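Local coordinates for protein D-glycero-beta-D-manno-heptose-1,7-bisphosphate 7-phosphatase (Mesorhizobium loti, PDB 2O2X) that removes the C-7 phosphate from D-glycero-beta-D-manno-heptose 1,7-bisphosphate with the help of magnesium, a step in ADP-heptose biosynthesis, at residues 112-117 with 144-149; 136-141 with 163-168; 156-161 with 177-182. All coordinates share one frame; numbering follows the deposited sequence.

Interactions 1 and 3 are buried and mainly apolar at the side-chain level, whereas interaction 2 is partly buried and carries the one salt bridge that crosses between segments. Interaction 1 seats helix 141-150 against strand 114-118; interaction 3 zips together two adjacent parallel strands of the same sheet through backbone bonds. Interaction 2 lies at the probable active site and uses the loop leading into helix 141-150. It is joined to interaction 3 through one beta-alpha-beta unit, in which helix 164-172 links strands 158-161 and 177-181. The two meet, with SE of M167 over G178 and D166 OD2 against CA of G161. Interaction 1 touches neither of the others, although its segment 144-149 follows 136-141 closely in sequence.

Interaction 1. Residues 112-117 with 144-149; sequences VDMVLA and VEAGKR
M114 (a selenomethionine) and L116, two residues apart on strand 114-118, both direct their side chains at A146 of helix 141-150. The helix packs on one face of the central sheet of the HAD Rossmann-like alpha/beta fold and runs roughly antiparallel to the strand, at 147°, with the two segment axes 10.0 Å apart at their closest. SE of M114 lies 4.0 Å from CB of A146, while CD1 of L116 reaches the same methyl at 3.9 Å, making A146 CB the point on which both strand side chains converge. M114 is extended as far as SE and then bends at chi3 (-79°), which carries its terminal CE to within 3.9 Å of CB of R149, the two side chains crossing at about a right angle. One turn before R149, CD2 of L116 approaches CB of E145 at 4.2 Å. The polar interaction belongs to the helix alone: R149 NE donates to E145 OE2 at 2.7 Å, nearly straight at 166°, with the oxygen close to the guanidinium plane and accepting through its anti lone pair. This i to i+4 salt bridge joins two residues that present aliphatic carbons to the strand, and I19 of the neighbouring strand 17-21 touches both. The chemistry thus divides within single side chains: helix and sheet adhere through van der Waals fit around a small alanine, while the marginal charges are matched with each other.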
ATOM      1  N   VAL A 112       5.131  -8.549   3.653  1.00 11.18           N
ATOM      2  CA  VAL A 112       4.563  -7.302   4.138  1.00  8.78           C
ATOM      3  C   VAL A 112       4.154  -7.494   5.601  1.00  9.80           C
ATOM      4  O   VAL A 112       4.168  -8.618   6.133  1.00 10.95           O
ATOM      5  CB  VAL A 112       3.381  -6.824   3.291  1.00  9.28           C
ATOM      6  CG1 VAL A 112       3.732  -6.819   1.787  1.00 10.92           C
ATOM      7  CG2 VAL A 112       2.143  -7.626   3.530  1.00 10.37           C
ATOM      8  N   ASP A 113       3.821  -6.384   6.251  1.00  8.01           N
ATOM      9  CA  ASP A 113       3.572  -6.346   7.702  1.00 10.77           C
ATOM     10  C   ASP A 113       2.168  -5.914   8.108  1.00  9.61           C
ATOM     11  O   ASP A 113       1.731  -6.140   9.237  1.00  9.35           O
ATOM     12  CB  ASP A 113       4.628  -5.468   8.325  1.00  9.49           C
ATOM     13  CG  ASP A 113       6.014  -5.993   8.034  1.00 10.41           C
ATOM     14  OD1 ASP A 113       6.312  -7.114   8.561  1.00 12.28           O
ATOM     15  OD2 ASP A 113       6.760  -5.364   7.242  1.00 11.81           O
HETATM   16  N   MSE A 114       1.435  -5.298   7.187  1.00  9.26           N
HETATM   17  CA  MSE A 114       0.054  -4.924   7.476  1.00  9.59           C
HETATM   18  C   MSE A 114      -0.663  -4.727   6.141  1.00  8.63           C
HETATM   19  O   MSE A 114      -0.048  -4.273   5.158  1.00  9.51           O
HETATM   20  CB  MSE A 114       0.002  -3.657   8.316  1.00  8.81           C
HETATM   21  CG  MSE A 114      -1.380  -3.224   8.714  1.00  8.23           C
HETATM   22 SE   MSE A 114      -1.470  -1.773   9.980  0.75 12.65          SE
HETATM   23  CE  MSE A 114      -1.090  -2.780  11.575  1.00 18.85           C
ATOM     24  N   VAL A 115      -1.941  -5.084   6.111  1.00  7.56           N
ATOM     25  CA  VAL A 115      -2.814  -4.799   4.954  1.00  7.93           C
ATOM     26  C   VAL A 115      -4.035  -4.017   5.415  1.00  8.87           C
ATOM     27  O   VAL A 115      -4.736  -4.466   6.334  1.00  8.47           O
ATOM     28  CB  VAL A 115      -3.289  -6.104   4.278  1.00 10.55           C
ATOM     29  CG1 VAL A 115      -4.278  -5.816   3.135  1.00 12.11           C
ATOM     30  CG2 VAL A 115      -2.094  -6.912   3.764  1.00 12.23           C
ATOM     31  N   LEU A 116      -4.298  -2.873   4.780  1.00  7.78           N
ATOM     32  CA  LEU A 116      -5.545  -2.128   4.941  1.00  7.46           C
ATOM     33  C   LEU A 116      -6.228  -2.019   3.593  1.00  6.56           C
ATOM     34  O   LEU A 116      -5.572  -1.818   2.566  1.00  8.18           O
ATOM     35  CB  LEU A 116      -5.356  -0.749   5.551  1.00  9.54           C
ATOM     36  CG  LEU A 116      -4.569  -0.740   6.870  1.00  7.64           C
ATOM     37  CD1 LEU A 116      -3.097  -0.516   6.640  1.00  9.23           C
ATOM     38  CD2 LEU A 116      -5.045   0.405   7.771  1.00  9.97           C
ATOM     39  N   ALA A 117      -7.540  -2.198   3.583  1.00  6.14           N
ATOM     40  CA  ALA A 117      -8.318  -2.100   2.369  1.00  7.05           C
ATOM     41  C   ALA A 117      -9.647  -1.417   2.624  1.00  7.16           C
ATOM     42  O   ALA A 117     -10.259  -1.581   3.702  1.00  7.96           O
ATOM     43  CB  ALA A 117      -8.557  -3.477   1.769  1.00  8.15           C
ATOM     44  N   VAL A 144      -3.062   7.023   8.118  1.00 10.49           N
ATOM     45  CA  VAL A 144      -3.167   7.534   9.485  1.00 11.95           C
ATOM     46  C   VAL A 144      -3.466   6.378  10.448  1.00  9.93           C
ATOM     47  O   VAL A 144      -2.853   6.267  11.521  1.00 11.00           O
ATOM     48  CB  VAL A 144      -4.234   8.657   9.552  1.00 11.88           C
ATOM     49  CG1 VAL A 144      -4.571   9.035  11.006  1.00 14.69           C
ATOM     50  CG2 VAL A 144      -3.775   9.847   8.772  1.00 13.73           C
ATOM     51  N   GLU A 145      -4.361   5.475  10.058  1.00  9.69           N
ATOM     52  CA  GLU A 145      -4.677   4.328  10.909  1.00 11.64           C
ATOM     53  C   GLU A 145      -3.488   3.382  11.081  1.00 12.31           C
ATOM     54  O   GLU A 145      -3.186   2.925  12.188  1.00 11.60           O
ATOM     55  CB  GLU A 145      -5.871   3.588  10.345  1.00 13.14           C
ATOM     56  CG  GLU A 145      -6.376   2.431  11.181  1.00 14.61           C
ATOM     57  CD  GLU A 145      -6.875   2.826  12.568  1.00 16.86           C
ATOM     58  OE1 GLU A 145      -7.289   3.993  12.769  1.00 22.87           O
ATOM     59  OE2 GLU A 145      -6.869   1.945  13.448  1.00 20.20           O
ATOM     60  N   ALA A 146      -2.791   3.064   9.994  1.00  9.91           N
ATOM     61  CA  ALA A 146      -1.574   2.255  10.102  1.00  9.01           C
ATOM     62  C   ALA A 146      -0.579   2.952  11.023  1.00  9.89           C
ATOM     63  O   ALA A 146       0.086   2.304  11.863  1.00 10.17           O
ATOM     64  CB  ALA A 146      -0.966   2.031   8.702  1.00  8.85           C
ATOM     65  N   GLY A 147      -0.486   4.273  10.896  1.00  9.68           N
ATOM     66  CA  GLY A 147       0.366   5.061  11.770  1.00 10.98           C
ATOM     67  C   GLY A 147       0.038   4.870  13.237  1.00 12.10           C
ATOM     68  O   GLY A 147       0.946   4.670  14.053  1.00 12.56           O
ATOM     69  N   LYS A 148      -1.248   4.928  13.571  1.00 11.97           N
ATOM     70  CA  LYS A 148      -1.661   4.726  14.973  1.00 13.92           C
ATOM     71  C   LYS A 148      -1.279   3.333  15.438  1.00 13.77           C
ATOM     72  O   LYS A 148      -0.694   3.148  16.520  1.00 15.85           O
ATOM     73  CB  LYS A 148      -3.157   4.935  15.115  1.00 14.75           C
ATOM     74  CG  LYS A 148      -3.543   6.386  15.008  1.00 21.03           C
ATOM     75  CD  LYS A 148      -5.071   6.566  15.045  1.00 22.94           C
ATOM     76  CE  LYS A 148      -5.442   8.024  14.738  1.00 24.05           C
ATOM     77  NZ  LYS A 148      -6.877   8.241  14.379  1.00 28.53           N
ATOM     78  N   ARG A 149      -1.597   2.342  14.622  1.00 12.04           N
ATOM     79  CA  ARG A 149      -1.431   0.957  15.017  1.00 13.60           C
ATOM     80  C   ARG A 149       0.014   0.533  15.175  1.00 14.63           C
ATOM     81  O   ARG A 149       0.328  -0.261  16.081  1.00 17.45           O
ATOM     82  CB  ARG A 149      -2.185   0.024  14.079  1.00 12.81           C
ATOM     83  CG  ARG A 149      -3.691   0.187  14.214  1.00 10.10           C
ATOM     84  CD  ARG A 149      -4.430  -0.689  13.233  1.00 14.83           C
ATOM     85  NE  ARG A 149      -5.868  -0.573  13.416  1.00 15.47           N
ATOM     86  CZ  ARG A 149      -6.671  -1.578  13.744  1.00 16.83           C
ATOM     87  NH1 ARG A 149      -6.216  -2.811  13.865  1.00 22.49           N
ATOM     88  NH2 ARG A 149      -7.966  -1.340  13.881  1.00 18.41           N
TER

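Interaction 2. Residues 136-141 with 163-168; sequences RKPNPG and KLADMQ
The carboxylate of D166 is approached at both oxygens: K137 NZ forms a salt bridge to D166 OD1, met nearly end-on at 2.6 Å, while K163 N donates to OD2 on the anti side, 25° out of the carboxylate plane. The other flat group, the Q168 amide, brings OE1 to 3.2 Å from CB of P138, the side chains lying side by side. P138, preceded by a cis peptide, packs CD against CB of A165 at 4.0 Å, and its CA-H points at A165 O (3.6 Å). A bend at chi3 (-67°) brings the end of the K137 chain to OD1; NZ also salt-bridges D37, probably the nucleophile, and bonds V78 O. The arrangement is that of HAD motifs III and IV: the lysine likely to stabilise the phosphoryl group meets the last aspartate of the GDxxxD signature begun at G161. Were D166 replaced by an alanine, K137 NZ would probably lose one of its two carboxylate partners and be freer to shift beside D37, and K163 N would lose this acceptor. The loop thus lies along helix 164-172 just before helix 141-150 begins, touching A169 and, at the far end, R172; strand 191-196 touches helix 164-172 through L164 and M167.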
ATOM      1  N   ARG A 136     -10.876   5.968   2.126  1.00  8.76           N
ATOM      2  CA  ARG A 136     -10.738   5.730   0.685  1.00  8.75           C
ATOM      3  C   ARG A 136      -9.752   6.752   0.137  1.00  8.99           C
ATOM      4  O   ARG A 136     -10.009   7.946   0.174  1.00  9.68           O
ATOM      5  CB  ARG A 136     -12.062   5.851  -0.057  1.00  9.18           C
ATOM      6  CG  ARG A 136     -11.888   5.567  -1.532  1.00 14.23           C
ATOM      7  CD  ARG A 136     -13.072   5.960  -2.381  1.00 17.28           C
ATOM      8  NE  ARG A 136     -12.770   5.846  -3.802  1.00 25.56           N
ATOM      9  CZ  ARG A 136     -12.446   6.862  -4.595  1.00 30.14           C
ATOM     10  NH1 ARG A 136     -12.406   8.122  -4.141  1.00 30.96           N
ATOM     11  NH2 ARG A 136     -12.197   6.609  -5.882  1.00 31.86           N
ATOM     12  N   LYS A 137      -8.620   6.290  -0.392  1.00  9.22           N
ATOM     13  CA  LYS A 137      -7.634   7.174  -1.050  1.00  7.48           C
ATOM     14  C   LYS A 137      -8.373   7.877  -2.181  1.00  7.79           C
ATOM     15  O   LYS A 137      -9.137   7.234  -2.890  1.00 10.13           O
ATOM     16  CB  LYS A 137      -6.456   6.376  -1.593  1.00  9.05           C
ATOM     17  CG  LYS A 137      -5.690   5.562  -0.580  1.00  8.94           C
ATOM     18  CD  LYS A 137      -4.599   4.691  -1.235  1.00  8.97           C
ATOM     19  CE  LYS A 137      -5.161   3.589  -2.121  1.00 11.21           C
ATOM     20  NZ  LYS A 137      -4.078   2.794  -2.829  1.00 12.14           N
ATOM     21  N   PRO A 138      -8.122   9.194  -2.389  1.00  9.06           N
ATOM     22  CA  PRO A 138      -7.049  10.032  -1.841  1.00  9.26           C
ATOM     23  C   PRO A 138      -7.146  10.505  -0.381  1.00  9.04           C
ATOM     24  O   PRO A 138      -6.189  11.119   0.113  1.00 10.58           O
ATOM     25  CB  PRO A 138      -7.041  11.229  -2.800  1.00 11.28           C
ATOM     26  CG  PRO A 138      -8.495  11.370  -3.149  1.00 12.25           C
ATOM     27  CD  PRO A 138      -8.948   9.948  -3.355  1.00 10.59           C
ATOM     28  N   ASN A 139      -8.235  10.229   0.325  1.00  9.84           N
ATOM     29  CA  ASN A 139      -8.254  10.526   1.741  1.00  9.79           C
ATOM     30  C   ASN A 139      -7.184   9.654   2.434  1.00 10.56           C
ATOM     31  O   ASN A 139      -6.908   8.527   1.988  1.00 11.21           O
ATOM     32  CB  ASN A 139      -9.638  10.331   2.349  1.00 10.47           C
ATOM     33  CG  ASN A 139     -10.682  11.259   1.747  1.00 13.01           C
ATOM     34  OD1 ASN A 139     -10.415  12.427   1.507  1.00 15.97           O
ATOM     35  ND2 ASN A 139     -11.862  10.733   1.490  1.00 13.59           N
ATOM     36  N   PRO A 140      -6.467  10.218   3.416  1.00  9.88           N
ATOM     37  CA  PRO A 140      -5.322   9.558   4.052  1.00  9.34           C
ATOM     38  C   PRO A 140      -5.622   8.576   5.183  1.00  9.84           C
ATOM     39  O   PRO A 140      -4.689   8.112   5.847  1.00 10.59           O
ATOM     40  CB  PRO A 140      -4.542  10.740   4.613  1.00 11.52           C
ATOM     41  CG  PRO A 140      -5.617  11.705   4.991  1.00  9.54           C
ATOM     42  CD  PRO A 140      -6.624  11.600   3.893  1.00  9.12           C
ATOM     43  N   GLY A 141      -6.881   8.212   5.372  1.00  9.20           N
ATOM     44  CA  GLY A 141      -7.264   7.445   6.560  1.00  8.23           C
ATOM     45  C   GLY A 141      -6.504   6.171   6.793  1.00 10.88           C
ATOM     46  O   GLY A 141      -6.164   5.836   7.932  1.00 10.01           O
ATOM     47  N   LYS A 163      -1.347   5.351  -9.028  1.00 10.61           N
ATOM     48  CA  LYS A 163      -2.438   6.307  -9.202  1.00 12.92           C
ATOM     49  C   LYS A 163      -2.151   7.602  -8.461  1.00 10.87           C
ATOM     50  O   LYS A 163      -1.518   7.617  -7.415  1.00 10.12           O
ATOM     51  CB  LYS A 163      -3.765   5.666  -8.788  1.00 15.63           C
ATOM     52  CG  LYS A 163      -4.192   4.621  -9.861  1.00 22.38           C
ATOM     53  CD  LYS A 163      -5.228   3.594  -9.430  1.00 25.27           C
ATOM     54  CE  LYS A 163      -5.306   2.418 -10.458  1.00 25.34           C
ATOM     55  NZ  LYS A 163      -4.287   1.298 -10.253  1.00 18.58           N
ATOM     56  N   LEU A 164      -2.622   8.710  -9.017  1.00 12.37           N
ATOM     57  CA  LEU A 164      -2.474  10.002  -8.355  1.00 11.88           C
ATOM     58  C   LEU A 164      -3.060   9.986  -6.945  1.00  9.30           C
ATOM     59  O   LEU A 164      -2.511  10.624  -6.048  1.00  9.86           O
ATOM     60  CB  LEU A 164      -3.115  11.121  -9.170  1.00 15.22           C
ATOM     61  CG  LEU A 164      -2.783  12.535  -8.673  1.00 20.14           C
ATOM     62  CD1 LEU A 164      -1.275  12.813  -8.715  1.00 24.64           C
ATOM     63  CD2 LEU A 164      -3.528  13.555  -9.535  1.00 22.44           C
ATOM     64  N   ALA A 165      -4.138   9.234  -6.732  1.00  9.88           N
ATOM     65  CA  ALA A 165      -4.732   9.139  -5.401  1.00  9.43           C
ATOM     66  C   ALA A 165      -3.771   8.637  -4.335  1.00  8.46           C
ATOM     67  O   ALA A 165      -3.907   8.982  -3.176  1.00 10.08           O
ATOM     68  CB  ALA A 165      -5.950   8.241  -5.433  1.00 11.81           C
ATOM     69  N   ASP A 166      -2.801   7.810  -4.719  1.00  8.38           N
ATOM     70  CA  ASP A 166      -1.799   7.355  -3.774  1.00  8.70           C
ATOM     71  C   ASP A 166      -0.874   8.506  -3.343  1.00  9.18           C
ATOM     72  O   ASP A 166      -0.459   8.602  -2.180  1.00  9.29           O
ATOM     73  CB  ASP A 166      -0.939   6.241  -4.381  1.00  9.96           C
ATOM     74  CG  ASP A 166      -1.743   4.994  -4.774  1.00 15.41           C
ATOM     75  OD1 ASP A 166      -2.479   4.567  -3.891  1.00 22.47           O
ATOM     76  OD2 ASP A 166      -1.643   4.451  -5.935  1.00 15.77           O
HETATM   77  N   MSE A 167      -0.537   9.374  -4.295  1.00  7.92           N
HETATM   78  CA  MSE A 167       0.330  10.506  -4.010  1.00  7.45           C
HETATM   79  C   MSE A 167      -0.406  11.542  -3.189  1.00  9.15           C
HETATM   80  O   MSE A 167       0.165  12.123  -2.276  1.00 10.08           O
HETATM   81  CB  MSE A 167       0.814  11.146  -5.305  1.00  8.03           C
HETATM   82  CG  MSE A 167       1.626  10.240  -6.260  1.00  8.31           C
HETATM   83 SE   MSE A 167       3.236   9.508  -5.462  0.75  8.42          SE
HETATM   84  CE  MSE A 167       2.534   7.715  -4.935  1.00 10.05           C
ATOM     85  N   GLN A 168      -1.677  11.750  -3.511  1.00  9.98           N
ATOM     86  CA  GLN A 168      -2.518  12.664  -2.746  1.00  8.98           C
ATOM     87  C   GLN A 168      -2.703  12.173  -1.308  1.00 10.32           C
ATOM     88  O   GLN A 168      -2.560  12.939  -0.352  1.00 10.39           O
ATOM     89  CB  GLN A 168      -3.877  12.857  -3.414  1.00  9.59           C
ATOM     90  CG  GLN A 168      -3.858  13.503  -4.814  1.00  9.19           C
ATOM     91  CD  GLN A 168      -5.186  13.347  -5.554  1.00 10.67           C
ATOM     92  OE1 GLN A 168      -5.760  12.258  -5.604  1.00 14.01           O
ATOM     93  NE2 GLN A 168      -5.683  14.442  -6.139  1.00 13.69           N
TER

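Interaction 3. Residues 156-161 with 177-182; sequences RSLIVG and QGWLVD
W179 N donates to I159 O and V181 N to G161 O, each at 2.8 Å, and between them G161 N binds W179 O at 3.2 Å. These bonds pair strands 158-161 and 177-181 of a beta-alpha-beta unit in the HAD Rossmann-like core, parallel neighbours connected through helix 164-172. The N-H...O angles at I159 O (159°) and W179 O (160°) support the assignment. Pairing is poorer at the start of the strands: I159 N and Q177 O are 3.7 Å apart, and neither of these buried atoms finds a hydrogen-bonding partner. V160 CA-H and L180 CA-H add weak contacts to W179 O and G161 O.

Around these backbone bonds, L158, V160 and W179 project from one face of the sheet. CD2 of L158 lies at the edge of the W179 ring, 4.1 Å from CZ3, and A208 of helix 199-211 touches both side chains. Nearer the active-site end, CG1 of V160 meets CG2 of V181 at 3.9 Å, their side chains crossing at about a right angle; V181 also touches D162, a probable magnesium ligand. The opposite face carries I159, where chi1 of -173° sets CG1 anti to the backbone N and places CG2 beside the neighbouring strand. That methyl rests 3.9 Å from CA of G178, where a beta carbon would clash with I159 CG2.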
ATOM      1  N   ARG A 156       8.371  10.798   7.884  1.00 11.19           N
ATOM      2  CA  ARG A 156       9.519  10.193   7.212  1.00 12.43           C
ATOM      3  C   ARG A 156       9.152   8.982   6.337  1.00 11.42           C
ATOM      4  O   ARG A 156      10.026   8.399   5.716  1.00 11.28           O
ATOM      5  CB  ARG A 156      10.582   9.795   8.235  1.00 14.52           C
ATOM      6  CG  ARG A 156      11.112  10.985   9.049  1.00 19.27           C
ATOM      7  CD  ARG A 156      12.256  10.575   9.969  1.00 21.77           C
ATOM      8  NE  ARG A 156      13.415  10.096   9.223  1.00 31.84           N
ATOM      9  CZ  ARG A 156      14.061   8.941   9.433  1.00 39.89           C
ATOM     10  NH1 ARG A 156      13.687   8.082  10.393  1.00 39.75           N
ATOM     11  NH2 ARG A 156      15.112   8.642   8.672  1.00 44.22           N
ATOM     12  N   SER A 157       7.873   8.594   6.305  1.00 11.18           N
ATOM     13  CA  SER A 157       7.429   7.433   5.523  1.00 10.45           C
ATOM     14  C   SER A 157       7.401   7.736   4.044  1.00  8.26           C
ATOM     15  O   SER A 157       7.448   8.899   3.617  1.00 10.25           O
ATOM     16  CB  SER A 157       6.040   6.992   6.018  1.00  9.98           C
ATOM     17  OG  SER A 157       6.132   6.515   7.364  1.00  9.45           O
ATOM     18  N   LEU A 158       7.357   6.663   3.248  1.00  7.41           N
ATOM     19  CA  LEU A 158       7.300   6.770   1.802  1.00  8.81           C
ATOM     20  C   LEU A 158       6.081   6.014   1.313  1.00  8.60           C
ATOM     21  O   LEU A 158       5.609   5.103   1.978  1.00  9.29           O
ATOM     22  CB  LEU A 158       8.548   6.107   1.218  1.00 10.89           C
ATOM     23  CG  LEU A 158       9.901   6.587   1.780  1.00  9.74           C
ATOM     24  CD1 LEU A 158      11.012   5.766   1.124  1.00 13.94           C
ATOM     25  CD2 LEU A 158      10.115   8.069   1.532  1.00 13.84           C
ATOM     26  N   ILE A 159       5.567   6.417   0.153  1.00  8.09           N
ATOM     27  CA  ILE A 159       4.462   5.711  -0.483  1.00  6.42           C
ATOM     28  C   ILE A 159       4.804   5.489  -1.951  1.00  6.90           C
ATOM     29  O   ILE A 159       5.445   6.347  -2.584  1.00  8.75           O
ATOM     30  CB  ILE A 159       3.103   6.424  -0.343  1.00  7.06           C
ATOM     31  CG1 ILE A 159       1.955   5.528  -0.883  1.00  9.23           C
ATOM     32  CG2 ILE A 159       3.120   7.839  -0.956  1.00  9.13           C
ATOM     33  CD1 ILE A 159       0.575   5.857  -0.350  1.00  8.88           C
ATOM     34  N   VAL A 160       4.405   4.331  -2.478  1.00  6.80           N
ATOM     35  CA  VAL A 160       4.565   3.971  -3.883  1.00  7.56           C
ATOM     36  C   VAL A 160       3.214   3.483  -4.394  1.00  7.91           C
ATOM     37  O   VAL A 160       2.557   2.660  -3.750  1.00  8.37           O
ATOM     38  CB  VAL A 160       5.606   2.878  -4.047  1.00  7.37           C
ATOM     39  CG1 VAL A 160       5.835   2.632  -5.535  1.00  8.84           C
ATOM     40  CG2 VAL A 160       6.880   3.229  -3.293  1.00  9.15           C
ATOM     41  N   GLY A 161       2.774   3.993  -5.532  1.00  7.32           N
ATOM     42  CA  GLY A 161       1.575   3.517  -6.197  1.00  7.00           C
ATOM     43  C   GLY A 161       1.515   3.970  -7.634  1.00  7.94           C
ATOM     44  O   GLY A 161       2.361   4.787  -8.034  1.00  8.81           O
ATOM     45  N   GLN A 177       7.420  12.539   0.421  1.00 10.06           N
ATOM     46  CA  GLN A 177       7.781  11.958  -0.857  1.00 11.37           C
ATOM     47  C   GLN A 177       6.931  10.759  -1.155  1.00 10.37           C
ATOM     48  O   GLN A 177       6.581   9.997  -0.256  1.00  9.45           O
ATOM     49  CB  GLN A 177       9.214  11.428  -0.827  1.00 12.94           C
ATOM     50  CG  GLN A 177      10.283  12.458  -0.745  1.00 19.32           C
ATOM     51  CD  GLN A 177      11.637  11.824  -0.927  1.00 12.78           C
ATOM     52  OE1 GLN A 177      12.234  11.924  -2.001  1.00 15.35           O
ATOM     53  NE2 GLN A 177      12.140  11.151   0.127  1.00 12.94           N
ATOM     54  N   GLY A 178       6.652  10.568  -2.434  1.00  9.13           N
ATOM     55  CA  GLY A 178       6.104   9.320  -2.933  1.00 10.86           C
ATOM     56  C   GLY A 178       6.638   9.055  -4.323  1.00 11.73           C
ATOM     57  O   GLY A 178       7.137   9.970  -4.989  1.00  9.57           O
ATOM     58  N   TRP A 179       6.558   7.801  -4.761  1.00  9.07           N
ATOM     59  CA  TRP A 179       7.007   7.367  -6.088  1.00 10.19           C
ATOM     60  C   TRP A 179       5.801   6.942  -6.877  1.00  8.51           C
ATOM     61  O   TRP A 179       4.977   6.126  -6.417  1.00  8.90           O
ATOM     62  CB  TRP A 179       8.034   6.223  -5.963  1.00  9.69           C
ATOM     63  CG  TRP A 179       9.432   6.707  -5.863  1.00  8.29           C
ATOM     64  CD1 TRP A 179      10.347   6.788  -6.887  1.00  8.60           C
ATOM     65  CD2 TRP A 179      10.071   7.267  -4.716  1.00 10.34           C
ATOM     66  NE1 TRP A 179      11.514   7.326  -6.433  1.00 12.46           N
ATOM     67  CE2 TRP A 179      11.373   7.640  -5.112  1.00 12.33           C
ATOM     68  CE3 TRP A 179       9.670   7.487  -3.377  1.00 13.19           C
ATOM     69  CZ2 TRP A 179      12.299   8.222  -4.218  1.00 12.80           C
ATOM     70  CZ3 TRP A 179      10.593   8.082  -2.498  1.00 14.48           C
ATOM     71  CH2 TRP A 179      11.886   8.431  -2.940  1.00 12.32           C
ATOM     72  N   LEU A 180       5.655   7.512  -8.058  1.00  8.38           N
ATOM     73  CA  LEU A 180       4.526   7.207  -8.907  1.00  7.51           C
ATOM     74  C   LEU A 180       4.937   6.271 -10.020  1.00  7.02           C
ATOM     75  O   LEU A 180       5.644   6.631 -10.974  1.00  8.63           O
ATOM     76  CB  LEU A 180       3.923   8.503  -9.444  1.00  9.56           C
ATOM     77  CG  LEU A 180       2.686   8.424 -10.326  1.00  8.80           C
ATOM     78  CD1 LEU A 180       1.520   7.837  -9.569  1.00  9.99           C
ATOM     79  CD2 LEU A 180       2.306   9.824 -10.802  1.00 10.86           C
ATOM     80  N   VAL A 181       4.493   5.037  -9.882  1.00  7.29           N
ATOM     81  CA  VAL A 181       4.742   4.007 -10.902  1.00  8.82           C
ATOM     82  C   VAL A 181       4.273   4.487 -12.259  1.00  8.85           C
ATOM     83  O   VAL A 181       3.120   4.863 -12.396  1.00 10.30           O
ATOM     84  CB  VAL A 181       3.997   2.718 -10.518  1.00  8.67           C
ATOM     85  CG1 VAL A 181       4.045   1.678 -11.656  1.00  8.99           C
ATOM     86  CG2 VAL A 181       4.590   2.143  -9.241  1.00 12.24           C
ATOM     87  N   ASP A 182       5.191   4.479 -13.238  1.00  9.71           N
ATOM     88  CA  ASP A 182       4.938   4.886 -14.611  1.00 11.77           C
ATOM     89  C   ASP A 182       4.552   6.354 -14.736  1.00 13.88           C
ATOM     90  O   ASP A 182       4.007   6.755 -15.752  1.00 16.45           O
ATOM     91  CB  ASP A 182       3.876   3.986 -15.266  1.00 13.24           C
ATOM     92  CG  ASP A 182       4.306   2.536 -15.353  1.00 17.21           C
ATOM     93  OD1 ASP A 182       5.514   2.255 -15.420  1.00 18.85           O
ATOM     94  OD2 ASP A 182       3.394   1.670 -15.324  1.00 23.91           O
TER